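Local atomic coordinates of post-proline cleaving enzyme (Rickettsia typhi, PDB entry 4HVT), a protein that probably acts as a serine-type oligopeptidase of the prolyl oligopeptidase family, cleaving short peptides after proline residues. Residues N446-Q451 with Y468-K473; S135-N140 with P190-K195. All blocks are in the same frame, centred on the assembly; numbering follows the deposited sequence. Where two conformers were deposited one is given.

Interaction 1. Residues N446-Q451 with Y468-K473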
ATOM      1  N   ASN A 446      10.708  -7.618 -27.097  1.00 24.54           N
ATOM      2  CA  ASN A 446      11.976  -8.272 -26.765  1.00 25.86           C
ATOM      3  C   ASN A 446      11.843  -9.103 -25.496  1.00 23.87           C
ATOM      4  O   ASN A 446      12.829  -9.721 -25.105  1.00 24.58           O
ATOM      5  CB  ASN A 446      13.112  -7.275 -26.511  1.00 28.10           C
ATOM      6  CG  ASN A 446      13.595  -6.618 -27.746  1.00 32.95           C
ATOM      7  OD1 ASN A 446      13.327  -7.090 -28.845  1.00 36.14           O
ATOM      8  ND2 ASN A 446      14.357  -5.522 -27.586  1.00 35.87           N
ATOM      9  N   TYR A 447      10.648  -9.070 -24.863  1.00 21.92           N
ATOM     10  CA  TYR A 447      10.394  -9.789 -23.584  1.00 20.91           C
ATOM     11  C   TYR A 447       9.237 -10.798 -23.623  1.00 19.94           C
ATOM     12  O   TYR A 447       8.367 -10.768 -24.500  1.00 20.12           O
ATOM     13  CB  TYR A 447      10.172  -8.750 -22.493  1.00 20.32           C
ATOM     14  CG  TYR A 447      11.310  -7.802 -22.425  1.00 21.84           C
ATOM     15  CD1 TYR A 447      12.446  -8.097 -21.659  1.00 22.81           C
ATOM     16  CD2 TYR A 447      11.315  -6.639 -23.191  1.00 22.44           C
ATOM     17  CE1 TYR A 447      13.551  -7.246 -21.650  1.00 24.47           C
ATOM     18  CE2 TYR A 447      12.412  -5.775 -23.186  1.00 24.03           C
ATOM     19  CZ  TYR A 447      13.517  -6.067 -22.411  1.00 25.19           C
ATOM     20  OH  TYR A 447      14.590  -5.200 -22.447  1.00 27.13           O
ATOM     21  N   VAL A 448       9.238 -11.698 -22.652  1.00 18.99           N
ATOM     22  CA  VAL A 448       8.182 -12.675 -22.495  1.00 18.47           C
ATOM     23  C   VAL A 448       7.625 -12.527 -21.091  1.00 17.69           C
ATOM     24  O   VAL A 448       8.387 -12.387 -20.136  1.00 17.15           O
ATOM     25  CB  VAL A 448       8.708 -14.115 -22.658  1.00 19.42           C
ATOM     26  CG1 VAL A 448       7.556 -15.106 -22.473  1.00 19.65           C
ATOM     27  CG2 VAL A 448       9.337 -14.297 -24.022  1.00 20.58           C
ATOM     28  N   LEU A 449       6.309 -12.596 -21.011  1.00 17.09           N
ATOM     29  CA  LEU A 449       5.548 -12.630 -19.777  1.00 16.74           C
ATOM     30  C   LEU A 449       4.782 -13.948 -19.783  1.00 17.20           C
ATOM     31  O   LEU A 449       3.889 -14.166 -20.655  1.00 16.86           O
ATOM     32  CB  LEU A 449       4.585 -11.440 -19.715  1.00 16.17           C
ATOM     33  CG  LEU A 449       3.521 -11.512 -18.605  1.00 15.89           C
ATOM     34  CD1 LEU A 449       4.190 -11.658 -17.230  1.00 16.03           C
ATOM     35  CD2 LEU A 449       2.596 -10.319 -18.638  1.00 15.58           C
ATOM     36  N   GLU A 450       5.105 -14.836 -18.826  1.00 17.92           N
ATOM     37  CA  GLU A 450       4.377 -16.085 -18.699  1.00 19.32           C
ATOM     38  C   GLU A 450       3.672 -16.167 -17.350  1.00 18.73           C
ATOM     39  O   GLU A 450       4.284 -15.920 -16.304  1.00 19.56           O
ATOM     40  CB  GLU A 450       5.302 -17.279 -18.812  1.00 21.90           C
ATOM     41  CG  GLU A 450       5.733 -17.696 -20.179  1.00 25.64           C
ATOM     42  CD  GLU A 450       6.532 -18.979 -20.071  1.00 29.81           C
ATOM     43  OE1 GLU A 450       7.753 -18.931 -20.298  1.00 36.35           O
ATOM     44  OE2 GLU A 450       5.936 -20.009 -19.653  1.00 34.02           O
ATOM     45  N   GLN A 451       2.427 -16.607 -17.376  1.00 18.07           N
ATOM     46  CA  GLN A 451       1.711 -16.938 -16.130  1.00 17.50           C
ATOM     47  C   GLN A 451       1.740 -18.423 -15.943  1.00 17.80           C
ATOM     48  O   GLN A 451       1.328 -19.179 -16.823  1.00 18.53           O
ATOM     49  CB  GLN A 451       0.278 -16.408 -16.171  1.00 16.54           C
ATOM     50  CG  GLN A 451      -0.480 -16.754 -14.926  1.00 16.12           C
ATOM     51  CD  GLN A 451      -1.836 -16.102 -14.859  1.00 15.57           C
ATOM     52  OE1 GLN A 451      -2.205 -15.267 -15.723  1.00 15.13           O
ATOM     53  NE2 GLN A 451      -2.607 -16.499 -13.845  1.00 15.15           N
ATOM     54  N   TYR A 468      11.119 -12.452 -18.676  1.00 18.56           N
ATOM     55  CA  TYR A 468      12.506 -12.615 -19.086  1.00 20.28           C
ATOM     56  C   TYR A 468      12.728 -11.990 -20.454  1.00 21.08           C
ATOM     57  O   TYR A 468      11.778 -11.629 -21.195  1.00 20.86           O
ATOM     58  CB  TYR A 468      12.975 -14.096 -19.076  1.00 21.26           C
ATOM     59  CG  TYR A 468      12.197 -15.045 -19.951  1.00 22.49           C
ATOM     60  CD1 TYR A 468      11.088 -15.752 -19.465  1.00 22.81           C
ATOM     61  CD2 TYR A 468      12.595 -15.274 -21.258  1.00 23.38           C
ATOM     62  CE1 TYR A 468      10.405 -16.654 -20.290  1.00 24.29           C
ATOM     63  CE2 TYR A 468      11.913 -16.157 -22.063  1.00 25.03           C
ATOM     64  CZ  TYR A 468      10.834 -16.856 -21.564  1.00 25.63           C
ATOM     65  OH  TYR A 468      10.157 -17.694 -22.441  1.00 28.57           O
ATOM     66  N   LYS A 469      13.996 -11.823 -20.769  1.00 22.42           N
ATOM     67  CA  LYS A 469      14.357 -11.264 -22.089  1.00 23.28           C
ATOM     68  C   LYS A 469      14.437 -12.379 -23.142  1.00 23.76           C
ATOM     69  O   LYS A 469      15.003 -13.426 -22.895  1.00 22.76           O
ATOM     70  CB  LYS A 469      15.680 -10.517 -21.949  1.00 25.33           C
ATOM     71  CG  LYS A 469      15.978  -9.556 -23.090  1.00 27.16           C
ATOM     72  CD  LYS A 469      17.335  -8.890 -22.879  1.00 29.93           C
ATOM     73  CE  LYS A 469      17.691  -7.893 -23.978  1.00 31.94           C
ATOM     74  NZ  LYS A 469      18.717  -6.899 -23.523  1.00 32.30           N
ATOM     75  N   LYS A 470      13.861 -12.179 -24.324  1.00 23.83           N
ATOM     76  CA  LYS A 470      13.928 -13.215 -25.350  1.00 25.40           C
ATOM     77  C   LYS A 470      15.384 -13.512 -25.690  1.00 26.14           C
ATOM     78  O   LYS A 470      16.242 -12.608 -25.766  1.00 26.69           O
ATOM     79  CB  LYS A 470      13.175 -12.810 -26.596  1.00 25.77           C
ATOM     80  CG  LYS A 470      11.676 -12.943 -26.463  1.00 26.03           C
ATOM     81  CD  LYS A 470      10.942 -12.473 -27.688  1.00 25.88           C
ATOM     82  CE  LYS A 470       9.458 -12.326 -27.413  1.00 25.99           C
ATOM     83  NZ  LYS A 470       8.739 -12.015 -28.672  1.00 26.14           N
ATOM     84  N   GLY A 471      15.673 -14.797 -25.827  1.00 26.85           N
ATOM     85  CA  GLY A 471      17.014 -15.218 -26.187  1.00 27.08           C
ATOM     86  C   GLY A 471      17.814 -15.792 -25.053  1.00 27.09           C
ATOM     87  O   GLY A 471      18.862 -16.368 -25.298  1.00 28.32           O
ATOM     88  N   ILE A 472      17.361 -15.681 -23.802  1.00 26.26           N
ATOM     89  CA  ILE A 472      18.132 -16.312 -22.730  1.00 25.99           C
ATOM     90  C   ILE A 472      18.094 -17.845 -22.837  1.00 26.39           C
ATOM     91  O   ILE A 472      17.184 -18.415 -23.404  1.00 26.50           O
ATOM     92  CB  ILE A 472      17.709 -15.851 -21.310  1.00 24.98           C
ATOM     93  CG1 ILE A 472      16.289 -16.291 -20.984  1.00 24.52           C
ATOM     94  CG2 ILE A 472      17.871 -14.350 -21.180  1.00 24.94           C
ATOM     95  CD1 ILE A 472      16.064 -16.296 -19.497  1.00 23.77           C
ATOM     96  N   LYS A 473      19.093 -18.513 -22.300  1.00 26.93           N
ATOM     97  CA  LYS A 473      19.066 -19.956 -22.251  1.00 28.21           C
ATOM     98  C   LYS A 473      18.572 -20.455 -20.909  1.00 27.70           C
ATOM     99  O   LYS A 473      18.839 -19.795 -19.885  1.00 27.40           O
ATOM    100  CB  LYS A 473      20.474 -20.470 -22.492  1.00 31.13           C
ATOM    101  CG  LYS A 473      20.932 -20.053 -23.880  1.00 33.23           C
ATOM    102  CD  LYS A 473      22.080 -20.848 -24.378  1.00 36.56           C
ATOM    103  CE  LYS A 473      23.380 -20.470 -23.679  1.00 38.64           C
ATOM    104  NZ  LYS A 473      24.474 -20.985 -24.532  1.00 40.43           N
TER
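Three backbone hydrogen bonds join Tyr-468 and Lys-470 to Asn-446 and Val-448. Val-448 and Tyr-468 form an antiparallel hydrogen-bonded pair: Val-448 N gives to Tyr-468 O at 2.9 Å, and Tyr-468 N returns a bond of 3.1 Å to Val-448 O. Next along, Tyr-447 and Lys-469 make the non-hydrogen-bonded pair, with Tyr-447 CA 3.3 Å from Tyr-468 O in a C-H...O contact. The pairing ends with Lys-470 N, 2.8 Å from Asn-446 O and nearly straight at 167°. There the chain enters a type II beta turn, Lys-469 to Ile-472, whose third residue, Gly-471, has the positive phi that glycine adopts without strain.

Apolar packing differs on the two faces. On the face of Val-448 and Tyr-468, the tyrosine CG sits between its backbone N and carbonyl carbon (chi1 59°). This lays the ring beside Val-448. Val-448 CB stands over one face of the Tyr-468 ring, 3.9 Å from its centroid, in a CH-pi contact; its two methyls, CG1 and CG2, spread the contact toward CZ and CE2, which suits a beta-branched residue. Val-448 CG2 also meets Lys-470 CG at 3.6 Å, the lysine crossing it at about a right angle with its aliphatic part. On the other face, Lys-469 CG touches Tyr-447 CE1 at 3.6 Å, and the extended lysine runs on to bond through NZ to Lys-506 O. Tyr-447 also stacks on Phe-442.

The polar side-chain contact is slight: Tyr-468 OH gives a weak bond of 3.4 Å to Glu-450 OE1, which lies at the ring's edge with its carboxylate turned 76° from the ring.

This is the open end of the beta hairpin 447-455/461-469, the antiparallel start of the alpha/beta-hydrolase sheet; strand 447-455 is the sheet's outermost strand on that side.

Interaction 2. Residues S135-N140 with P190-K195; sequences SNCFQN and PTWINK
One face of the Trp-192 indole is covered by Cys-137, and Ser-135 O lies at the indole edge. Cys-137 CB sits 3.7 Å from the centroid of the five-membered ring of Trp-192, close to its normal, in a CH-pi contact. With its sulfur anti to the backbone N (chi1 -179°), Cys-137 SG stands 4.0 Å from the centroid of the six-membered ring of Trp-192, a sulfur-aromatic contact. Cysteine suits this place, being slim enough to lie flat against the indole and having a polarisable sulfur.

At the edge, Trp-192 NE1 donates to Ser-135 O over 3.1 Å. The acceptor lies in the ring plane and the N-H...O angle is 166°, but the donor stands well above the carbonyl plane, 61° out of it.

Beyond the ring, Cys-137 SG meets Lys-195 CA at 3.8 Å. Cys-137 SG also accepts a hydrogen bond of 3.5 Å from Asn-140 N, an ordinary length for sulfur. Gln-139, bent at chi2, brings NE2 to 3.4 Å from Asn-194 CA. Two waters bridge the segments: one between Ser-135 OG and Trp-192 N, the other accepting from Gln-139 NE2 and donating weakly to Trp-192 O, which also receives Lys-247 NZ.

Strands 129-136 and 190-192 belong to successive propeller sheets, and no backbone hydrogen bond joins the segments. The blades therefore meet here through side chains and water reaching backbone groups, not through strand pairing: the buried indole gives its N-H to a carbonyl of the neighbouring blade, while its pi face takes the C-H and sulfur of Cys-137. One side chain thus serves a directional bond at its edge and dispersion over a face.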
ATOM      1  N   SER A 135      -8.128  16.807   0.337  1.00 14.63           N
ATOM      2  CA  SER A 135      -9.576  16.649   0.375  1.00 16.76           C
ATOM      3  C   SER A 135     -10.213  17.999   0.035  1.00 17.23           C
ATOM      4  O   SER A 135      -9.933  19.023   0.698  1.00 16.41           O
ATOM      5  CB  SER A 135     -10.054  16.249   1.756  1.00 18.58           C
ATOM      6  OG  SER A 135     -11.441  16.034   1.650  1.00 21.84           O
ATOM      7  N   ASN A 136     -11.070  17.986  -0.984  1.00 17.11           N
ATOM      8  CA  ASN A 136     -11.709  19.177  -1.489  1.00 17.82           C
ATOM      9  C   ASN A 136     -13.086  19.412  -0.844  1.00 16.59           C
ATOM     10  O   ASN A 136     -13.827  18.473  -0.561  1.00 16.56           O
ATOM     11  CB  ASN A 136     -11.852  19.027  -3.034  1.00 19.38           C
ATOM     12  CG  ASN A 136     -12.219  20.305  -3.735  1.00 21.32           C
ATOM     13  OD1 ASN A 136     -12.971  20.258  -4.705  1.00 26.74           O
ATOM     14  ND2 ASN A 136     -11.694  21.445  -3.305  1.00 22.33           N
ATOM     15  N   CYS A 137     -13.407  20.669  -0.564  1.00 16.84           N
ATOM     16  CA  CYS A 137     -14.660  21.031   0.094  1.00 17.05           C
ATOM     17  C   CYS A 137     -15.789  21.099  -0.944  1.00 17.59           C
ATOM     18  O   CYS A 137     -15.690  21.851  -1.893  1.00 18.29           O
ATOM     19  CB  CYS A 137     -14.521  22.399   0.755  1.00 17.22           C
ATOM     20  SG  CYS A 137     -16.017  22.916   1.610  1.00 17.98           S
ATOM     21  N   PHE A 138     -16.892  20.415  -0.711  1.00 17.12           N
ATOM     22  CA  PHE A 138     -17.964  20.406  -1.720  1.00 17.94           C
ATOM     23  C   PHE A 138     -18.698  21.741  -1.757  1.00 18.93           C
ATOM     24  O   PHE A 138     -19.095  22.185  -2.822  1.00 19.91           O
ATOM     25  CB  PHE A 138     -18.941  19.241  -1.461  1.00 17.53           C
ATOM     26  CG  PHE A 138     -20.096  19.189  -2.438  1.00 18.13           C
ATOM     27  CD1 PHE A 138     -19.908  18.720  -3.699  1.00 18.02           C
ATOM     28  CD2 PHE A 138     -21.375  19.631  -2.048  1.00 19.63           C
ATOM     29  CE1 PHE A 138     -20.953  18.678  -4.597  1.00 19.37           C
ATOM     30  CE2 PHE A 138     -22.429  19.587  -2.956  1.00 19.69           C
ATOM     31  CZ  PHE A 138     -22.208  19.092  -4.208  1.00 19.88           C
ATOM     32  N   GLN A 139     -18.863  22.359  -0.606  1.00 20.04           N
ATOM     33  CA  GLN A 139     -19.646  23.581  -0.466  1.00 21.33           C
ATOM     34  C   GLN A 139     -18.846  24.796  -0.995  1.00 21.28           C
ATOM     35  O   GLN A 139     -19.418  25.749  -1.496  1.00 24.74           O
ATOM     36  CB  GLN A 139     -20.047  23.783   0.986  1.00 23.77           C
ATOM     37  CG  GLN A 139     -20.972  22.698   1.581  1.00 26.31           C
ATOM     38  CD  GLN A 139     -20.364  21.302   1.862  1.00 28.20           C
ATOM     39  OE1 GLN A 139     -21.118  20.331   1.758  1.00 35.07           O
ATOM     40  NE2 GLN A 139     -19.056  21.172   2.273  1.00 26.37           N
ATOM     41  N   ASN A 140     -17.528  24.724  -0.941  1.00 19.55           N
ATOM     42  CA  ASN A 140     -16.647  25.695  -1.542  1.00 19.51           C
ATOM     43  C   ASN A 140     -15.435  25.001  -2.138  1.00 18.59           C
ATOM     44  O   ASN A 140     -14.416  24.836  -1.466  1.00 16.99           O
ATOM     45  CB  ASN A 140     -16.180  26.747  -0.548  1.00 20.60           C
ATOM     46  CG  ASN A 140     -15.277  27.784  -1.214  1.00 21.18           C
ATOM     47  OD1 ASN A 140     -14.955  27.668  -2.400  1.00 21.65           O
ATOM     48  ND2 ASN A 140     -14.772  28.705  -0.428  1.00 22.88           N
ATOM     49  N   PRO A 190      -8.574  14.562   7.743  1.00  9.86           N
ATOM     50  CA  PRO A 190      -9.844  15.287   7.992  1.00  9.69           C
ATOM     51  C   PRO A 190     -10.866  15.069   6.894  1.00  9.84           C
ATOM     52  O   PRO A 190     -10.505  14.818   5.726  1.00 10.30           O
ATOM     53  CB  PRO A 190      -9.408  16.740   7.995  1.00  9.92           C
ATOM     54  CG  PRO A 190      -8.267  16.759   6.966  1.00  9.93           C
ATOM     55  CD  PRO A 190      -7.556  15.446   7.177  1.00  9.83           C
ATOM     56  N   THR A 191     -12.139  15.212   7.292  1.00 10.10           N
ATOM     57  CA  THR A 191     -13.288  15.125   6.430  1.00 10.30           C
ATOM     58  C   THR A 191     -14.103  16.422   6.577  1.00 10.21           C
ATOM     59  O   THR A 191     -14.397  16.858   7.650  1.00 10.35           O
ATOM     60  CB  THR A 191     -14.143  13.894   6.775  1.00 10.29           C
ATOM     61  OG1 THR A 191     -13.372  12.721   6.485  1.00 10.30           O
ATOM     62  CG2 THR A 191     -15.450  13.848   5.935  1.00 10.58           C
ATOM     63  N   TRP A 192     -14.429  17.053   5.430  1.00 10.67           N
ATOM     64  CA  TRP A 192     -15.288  18.225   5.494  1.00 11.35           C
ATOM     65  C   TRP A 192     -16.743  17.861   5.888  1.00 12.54           C
ATOM     66  O   TRP A 192     -17.293  16.879   5.372  1.00 13.35           O
ATOM     67  CB  TRP A 192     -15.331  18.956   4.158  1.00 11.07           C
ATOM     68  CG  TRP A 192     -14.096  19.613   3.713  1.00 10.99           C
ATOM     69  CD1 TRP A 192     -13.150  19.071   2.909  1.00 10.82           C
ATOM     70  CD2 TRP A 192     -13.650  20.933   4.015  1.00 11.39           C
ATOM     71  NE1 TRP A 192     -12.171  19.965   2.636  1.00 11.06           N
ATOM     72  CE2 TRP A 192     -12.420  21.114   3.344  1.00 11.43           C
ATOM     73  CE3 TRP A 192     -14.130  21.969   4.813  1.00 11.71           C
ATOM     74  CZ2 TRP A 192     -11.708  22.278   3.410  1.00 11.72           C
ATOM     75  CZ3 TRP A 192     -13.407  23.143   4.875  1.00 12.17           C
ATOM     76  CH2 TRP A 192     -12.211  23.286   4.147  1.00 12.26           C
ATOM     77  N   ILE A 193     -17.358  18.640   6.779  1.00 13.22           N
ATOM     78  CA  ILE A 193     -18.783  18.542   7.188  0.50 14.01           C
ATOM     79  C   ILE A 193     -19.544  19.616   6.335  1.00 14.89           C
ATOM     80  O   ILE A 193     -20.636  19.367   5.704  1.00 16.78           O
ATOM     81  CB  ILE A 193     -18.914  18.759   8.756  0.50 14.31           C
ATOM     82  CG1 ILE A 193     -18.321  17.615   9.613  0.50 14.29           C
ATOM     83  CG2 ILE A 193     -20.339  18.949   9.253  0.50 14.61           C
ATOM     84  CD1 ILE A 193     -18.806  16.219   9.282  0.50 14.20           C
ATOM     85  N   ASN A 194     -19.015  20.839   6.370  1.00 14.79           N
ATOM     86  CA  ASN A 194     -19.533  21.915   5.583  1.00 15.32           C
ATOM     87  C   ASN A 194     -18.388  22.901   5.367  1.00 15.18           C
ATOM     88  O   ASN A 194     -17.272  22.623   5.783  1.00 14.26           O
ATOM     89  CB  ASN A 194     -20.826  22.519   6.164  1.00 16.04           C
ATOM     90  CG  ASN A 194     -20.655  23.188   7.528  1.00 16.71           C
ATOM     91  OD1 ASN A 194     -19.629  23.794   7.830  1.00 16.45           O
ATOM     92  ND2 ASN A 194     -21.705  23.098   8.384  1.00 18.09           N
ATOM     93  N   LYS A 195     -18.640  24.065   4.781  1.00 15.32           N
ATOM     94  CA  LYS A 195     -17.526  24.926   4.463  1.00 15.74           C
ATOM     95  C   LYS A 195     -16.788  25.468   5.694  1.00 15.51           C
ATOM     96  O   LYS A 195     -15.633  25.934   5.560  1.00 15.32           O
ATOM     97  CB  LYS A 195     -17.959  26.084   3.581  1.00 17.65           C
ATOM     98  CG  LYS A 195     -18.881  27.062   4.251  1.00 19.32           C
ATOM     99  CD  LYS A 195     -19.336  28.090   3.217  1.00 22.31           C
ATOM    100  CE  LYS A 195     -20.274  29.067   3.847  1.00 23.72           C
ATOM    101  NZ  LYS A 195     -19.773  29.829   5.026  1.00 25.51           N
TER
HETATM  102  O   HOH W   1     -13.503  15.608   3.001  1.00 21.84           O
HETATM  103  O   HOH W   2     -18.689  18.656   2.912  1.00 26.55           O

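The two contacts lie far apart, on opposite sides of the chain's centre: about 50 Å between their centres and about 35 Å between nearest atoms. They follow one another along the chain, interaction 2 in the beta-propeller and interaction 1 at the start of the alpha/beta-hydrolase sheet. Their logic also differs, since interaction 1 pairs neighbouring strands within one sheet through the backbone, whereas interaction 2 joins separate sheets through side chains and water. Neither includes a residue of the likely Ser-His-Asp triad, Ser-566, His-682 and Asp-649. Interaction 1 shares its sheet with strand 560-565, which leads to the probable nucleophile, and interaction 2 belongs to the other domain.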